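PDB 2OR0: hydroxylase from Rhodococcus sp., which probably acts as a flavin-dependent monooxygenase built on the acyl-CoA dehydrogenase fold, putting one oxygen atom of O2 into its substrate. Local coordinates for residues R79-A82 with E83-G87; C252-P255 with L256-A260. One frame throughout, in Å; residues are numbered along the deposited sequence.

Interaction 1: R79-A82 with E83-G87; sequences REFA and ETVMG
Arg79 reaches along helix 78-91 to Glu83, one turn on, in an i to i+4 salt bridge. Its chain bends at chi3 (-70°), bringing NH2 to 2.8 Å from Glu83 OE2; the oxygen lies at the guanidinium edge, in its plane, while guanidinium and carboxylate planes stand 70° apart. NH1 has a second acid, Asp317 of helix 292-324, so a leucine in place of Arg79 would probably leave both carboxylates without this cationic partner. Glu80 follows, its carbonyl O taking two bonds from Thr84: OG1 at 2.6 Å and the backbone N at 3.0 Å, from opposite faces of the carbonyl plane. A water joins the same two side chains, donating to Glu80 OE2 and Thr84 OG1. At Phe81 the contact turns apolar: Val85 CG2 stands over one ring face, 4.0 Å from the centroid and 18° off the normal, a CH-pi contact. Ala82 O accepts the N-H of selenomethionine Met86 (3.0 Å), continuing the alpha-helical pattern. Around this helix, Arg79, Glu83 and Met86 pack on Ile313 of helix 292-324, whereas on helix 250-277 Phe81 meets Leu256 and Val85 meets Ala260.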
loop_
_atom_site.group_PDB
_atom_site.type_symbol
_atom_site.label_atom_id
_atom_site.label_comp_id
_atom_site.label_asym_id
_atom_site.label_seq_id
_atom_site.Cartn_x
_atom_site.Cartn_y
_atom_site.Cartn_z
ATOM N N ARG A 79 7.632 5.569 -10.251
ATOM C CA ARG A 79 8.079 6.721 -9.462
ATOM C C ARG A 79 6.927 7.660 -9.232
ATOM O O ARG A 79 6.731 8.121 -8.112
ATOM C CB ARG A 79 9.250 7.472 -10.113
ATOM C CG ARG A 79 9.461 8.904 -9.579
ATOM C CD ARG A 79 10.713 9.578 -10.184
ATOM N NE ARG A 79 11.968 8.991 -9.699
ATOM C CZ ARG A 79 12.583 9.344 -8.568
ATOM N NH1 ARG A 79 13.726 8.770 -8.227
ATOM N NH2 ARG A 79 12.055 10.269 -7.771
ATOM N N GLU A 80 6.166 7.958 -10.287
ATOM C CA GLU A 80 5.010 8.842 -10.152
ATOM C C GLU A 80 3.936 8.278 -9.209
ATOM O O GLU A 80 3.317 9.026 -8.435
ATOM C CB GLU A 80 4.356 9.146 -11.514
ATOM C CG GLU A 80 3.166 10.106 -11.332
ATOM C CD GLU A 80 2.614 10.675 -12.634
ATOM O OE1 GLU A 80 3.172 10.388 -13.715
ATOM O OE2 GLU A 80 1.626 11.419 -12.559
ATOM N N PHE A 81 3.676 6.984 -9.312
ATOM C CA PHE A 81 2.745 6.346 -8.389
ATOM C C PHE A 81 3.251 6.561 -6.938
ATOM O O PHE A 81 2.524 7.059 -6.094
ATOM C CB PHE A 81 2.640 4.841 -8.682
ATOM C CG PHE A 81 1.810 4.065 -7.648
ATOM C CD1 PHE A 81 0.444 4.277 -7.539
ATOM C CD2 PHE A 81 2.407 3.137 -6.808
ATOM C CE1 PHE A 81 -0.321 3.574 -6.619
ATOM C CE2 PHE A 81 1.649 2.401 -5.894
ATOM C CZ PHE A 81 0.281 2.624 -5.799
ATOM N N ALA A 82 4.502 6.203 -6.678
ATOM C CA ALA A 82 5.056 6.275 -5.338
ATOM C C ALA A 82 4.962 7.698 -4.785
ATOM O O ALA A 82 4.497 7.897 -3.664
ATOM C CB ALA A 82 6.476 5.768 -5.322
ATOM N N GLU A 83 5.346 8.691 -5.590
ATOM C CA GLU A 83 5.335 10.075 -5.138
ATOM C C GLU A 83 3.935 10.603 -4.882
ATOM O O GLU A 83 3.735 11.432 -3.968
ATOM C CB GLU A 83 6.075 10.990 -6.143
ATOM C CG GLU A 83 7.606 10.769 -6.155
ATOM C CD GLU A 83 8.347 11.497 -7.310
ATOM O OE1 GLU A 83 7.711 12.022 -8.253
ATOM O OE2 GLU A 83 9.598 11.501 -7.280
ATOM N N THR A 84 2.972 10.157 -5.695
ATOM C CA THR A 84 1.589 10.582 -5.512
ATOM C C THR A 84 1.013 10.031 -4.188
ATOM O O THR A 84 0.375 10.763 -3.438
ATOM C CB THR A 84 0.684 10.170 -6.706
ATOM O OG1 THR A 84 1.321 10.555 -7.942
ATOM C CG2 THR A 84 -0.677 10.856 -6.577
ATOM N N VAL A 85 1.227 8.746 -3.930
ATOM C CA VAL A 85 0.838 8.121 -2.661
ATOM C C VAL A 85 1.451 8.896 -1.472
ATOM O O VAL A 85 0.734 9.300 -0.545
ATOM C CB VAL A 85 1.272 6.656 -2.627
ATOM C CG1 VAL A 85 1.068 6.044 -1.227
ATOM C CG2 VAL A 85 0.504 5.838 -3.682
HETATM N N MSE A 86 2.768 9.120 -1.524
HETATM C CA MSE A 86 3.434 9.890 -0.485
HETATM C C MSE A 86 2.794 11.246 -0.326
HETATM O O MSE A 86 2.644 11.716 0.779
HETATM C CB MSE A 86 4.919 10.049 -0.777
HETATM C CG MSE A 86 5.706 8.803 -0.665
HETATM SE SE MSE A 86 7.574 9.119 -1.204
HETATM C CE MSE A 86 8.247 7.322 -1.313
ATOM N N GLY A 87 2.405 11.879 -1.431
ATOM C CA GLY A 87 1.774 13.183 -1.364
ATOM C C GLY A 87 0.410 13.141 -0.703
ATOM O O GLY A 87 0.083 13.997 0.108
HETATM O O HOH W 1 0.805 12.447 -10.265
#

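Interaction 2: C252-P255 with L256-A260; sequences CMFP and LGITA
Phe254 and Ile258 share one strip of helix 250-277 by their four-residue spacing, and their torsions turn the ends together. In Phe254, CG stands anti to the backbone N (chi1 160°); in Ile258, CG1 is anti to the carbonyl carbon and the CG1-CD1 arm is extended, which carries CD1 to 3.8 Å from Phe254 CE1. The two side chains cross at a slant, with the methyl approaching the ring obliquely.

The motif is a proline kink inside the long helix 250-277, which contributes to the C-terminal helical part characteristic of the acyl-CoA dehydrogenase family. Pro255 has no N-H to give to the preceding turn, and the hydrogen bonding around it is distorted accordingly. Leu256 N makes a weak bond to Met253 O, 3.3 Å long and bent to 141° at the hydrogen, spanning three residues. Gly257 N lies 3.8 Å from Met253 O, a separation that shows the turn opened.

On another side of the helix the selenium of selenomethionine Met253 lies against Leu256 CD2 in loose apolar contact at 4.2 Å. Leu256 also packs on Leu312 of helix 292-324. Phe254 has further aromatic company, Tyr133 edge-to-face and Tyr250 with its ring plane moderately inclined, and both Phe254 and Ile258 touch Val385. Thr259 OG1 bonds to Gln341 and His386; its 3.3 Å approach to Pro255 O is weak, and whether its proton goes there is not settled. The backbone bond beside it is firmer and restores the regular four-residue spacing after the kink: Thr259 N donates to Pro255 O at 3.0 Å, with an N-H...O angle of 173°.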
loop_
_atom_site.group_PDB
_atom_site.type_symbol
_atom_site.label_atom_id
_atom_site.label_comp_id
_atom_site.label_asym_id
_atom_site.label_seq_id
_atom_site.Cartn_x
_atom_site.Cartn_y
_atom_site.Cartn_z
ATOM N N CYS A 252 8.053 -5.888 -6.093
ATOM C CA CYS A 252 8.318 -4.481 -6.069
ATOM C C CYS A 252 7.014 -3.690 -5.998
ATOM O O CYS A 252 6.855 -2.838 -5.105
ATOM C CB CYS A 252 9.167 -4.045 -7.278
ATOM S SG CYS A 252 9.516 -2.258 -7.286
HETATM N N MSE A 253 6.070 -3.963 -6.901
HETATM C CA MSE A 253 4.914 -3.081 -7.062
HETATM C C MSE A 253 3.912 -3.143 -5.889
HETATM O O MSE A 253 3.315 -2.112 -5.494
HETATM C CB MSE A 253 4.183 -3.388 -8.387
HETATM C CG MSE A 253 5.027 -3.114 -9.649
HETATM SE SE MSE A 253 5.546 -1.219 -9.761
HETATM C CE MSE A 253 3.873 -0.357 -9.754
ATOM N N PHE A 254 3.687 -4.352 -5.377
ATOM C CA PHE A 254 2.671 -4.533 -4.335
ATOM C C PHE A 254 3.119 -3.801 -3.057
ATOM O O PHE A 254 2.406 -2.941 -2.585
ATOM C CB PHE A 254 2.304 -6.036 -4.136
ATOM C CG PHE A 254 1.640 -6.353 -2.800
ATOM C CD1 PHE A 254 0.455 -5.737 -2.415
ATOM C CD2 PHE A 254 2.213 -7.289 -1.942
ATOM C CE1 PHE A 254 -0.123 -6.034 -1.178
ATOM C CE2 PHE A 254 1.629 -7.601 -0.717
ATOM C CZ PHE A 254 0.467 -6.972 -0.345
ATOM N N PRO A 255 4.311 -4.106 -2.519
ATOM C CA PRO A 255 4.773 -3.343 -1.354
ATOM C C PRO A 255 5.088 -1.848 -1.581
ATOM O O PRO A 255 5.246 -1.114 -0.594
ATOM C CB PRO A 255 6.037 -4.071 -0.945
ATOM C CG PRO A 255 5.923 -5.408 -1.523
ATOM C CD PRO A 255 5.255 -5.175 -2.852
ATOM N N LEU A 256 5.142 -1.391 -2.844
ATOM C CA LEU A 256 5.588 -0.021 -3.153
ATOM C C LEU A 256 4.587 0.999 -2.649
ATOM O O LEU A 256 4.953 1.994 -2.010
ATOM C CB LEU A 256 5.823 0.167 -4.670
ATOM C CG LEU A 256 6.226 1.569 -5.182
ATOM C CD1 LEU A 256 7.638 1.937 -4.703
ATOM C CD2 LEU A 256 6.136 1.644 -6.727
ATOM N N GLY A 257 3.311 0.753 -2.943
ATOM C CA GLY A 257 2.250 1.623 -2.472
ATOM C C GLY A 257 2.149 1.685 -0.959
ATOM O O GLY A 257 1.876 2.750 -0.382
ATOM N N ILE A 258 2.357 0.542 -0.320
ATOM C CA ILE A 258 2.205 0.404 1.122
ATOM C C ILE A 258 3.346 1.164 1.864
ATOM O O ILE A 258 3.091 1.950 2.751
ATOM C CB ILE A 258 2.193 -1.109 1.521
ATOM C CG1 ILE A 258 0.832 -1.736 1.163
ATOM C CG2 ILE A 258 2.471 -1.280 2.986
ATOM C CD1 ILE A 258 0.848 -3.247 1.148
ATOM N N THR A 259 4.585 0.904 1.473
ATOM C CA THR A 259 5.748 1.590 2.047
ATOM C C THR A 259 5.792 3.075 1.664
ATOM O O THR A 259 6.101 3.922 2.507
ATOM C CB THR A 259 7.030 0.841 1.705
ATOM O OG1 THR A 259 6.875 -0.499 2.173
ATOM C CG2 THR A 259 8.257 1.466 2.383
ATOM N N ALA A 260 5.409 3.414 0.432
ATOM C CA ALA A 260 5.223 4.835 0.088
ATOM C C ALA A 260 4.239 5.542 1.023
ATOM O O ALA A 260 4.498 6.658 1.475
ATOM C CB ALA A 260 4.794 5.002 -1.371
#

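How the interactions relate
Interaction 1 comes first along the chain, on helix 78-91, and interaction 2 follows much later, on helix 250-277; their centres are nevertheless only about 10 Å apart. The evidence for direct packing is atomic: Met86 CG lies 3.3 Å from Ala260 O, and Phe81 CE2 comes within 3.6 Å of Gly257 CA, where the glycine lacks a side chain to hold the ring off. Both interactions also face helix 292-324. Residues 79-87 and 252-260 thus join an N-terminal helix to the C-terminal helical part of the protein, in the interior, with the centre of interaction 2 about 5 Å and that of interaction 1 about 11 Å from the centre of the chain.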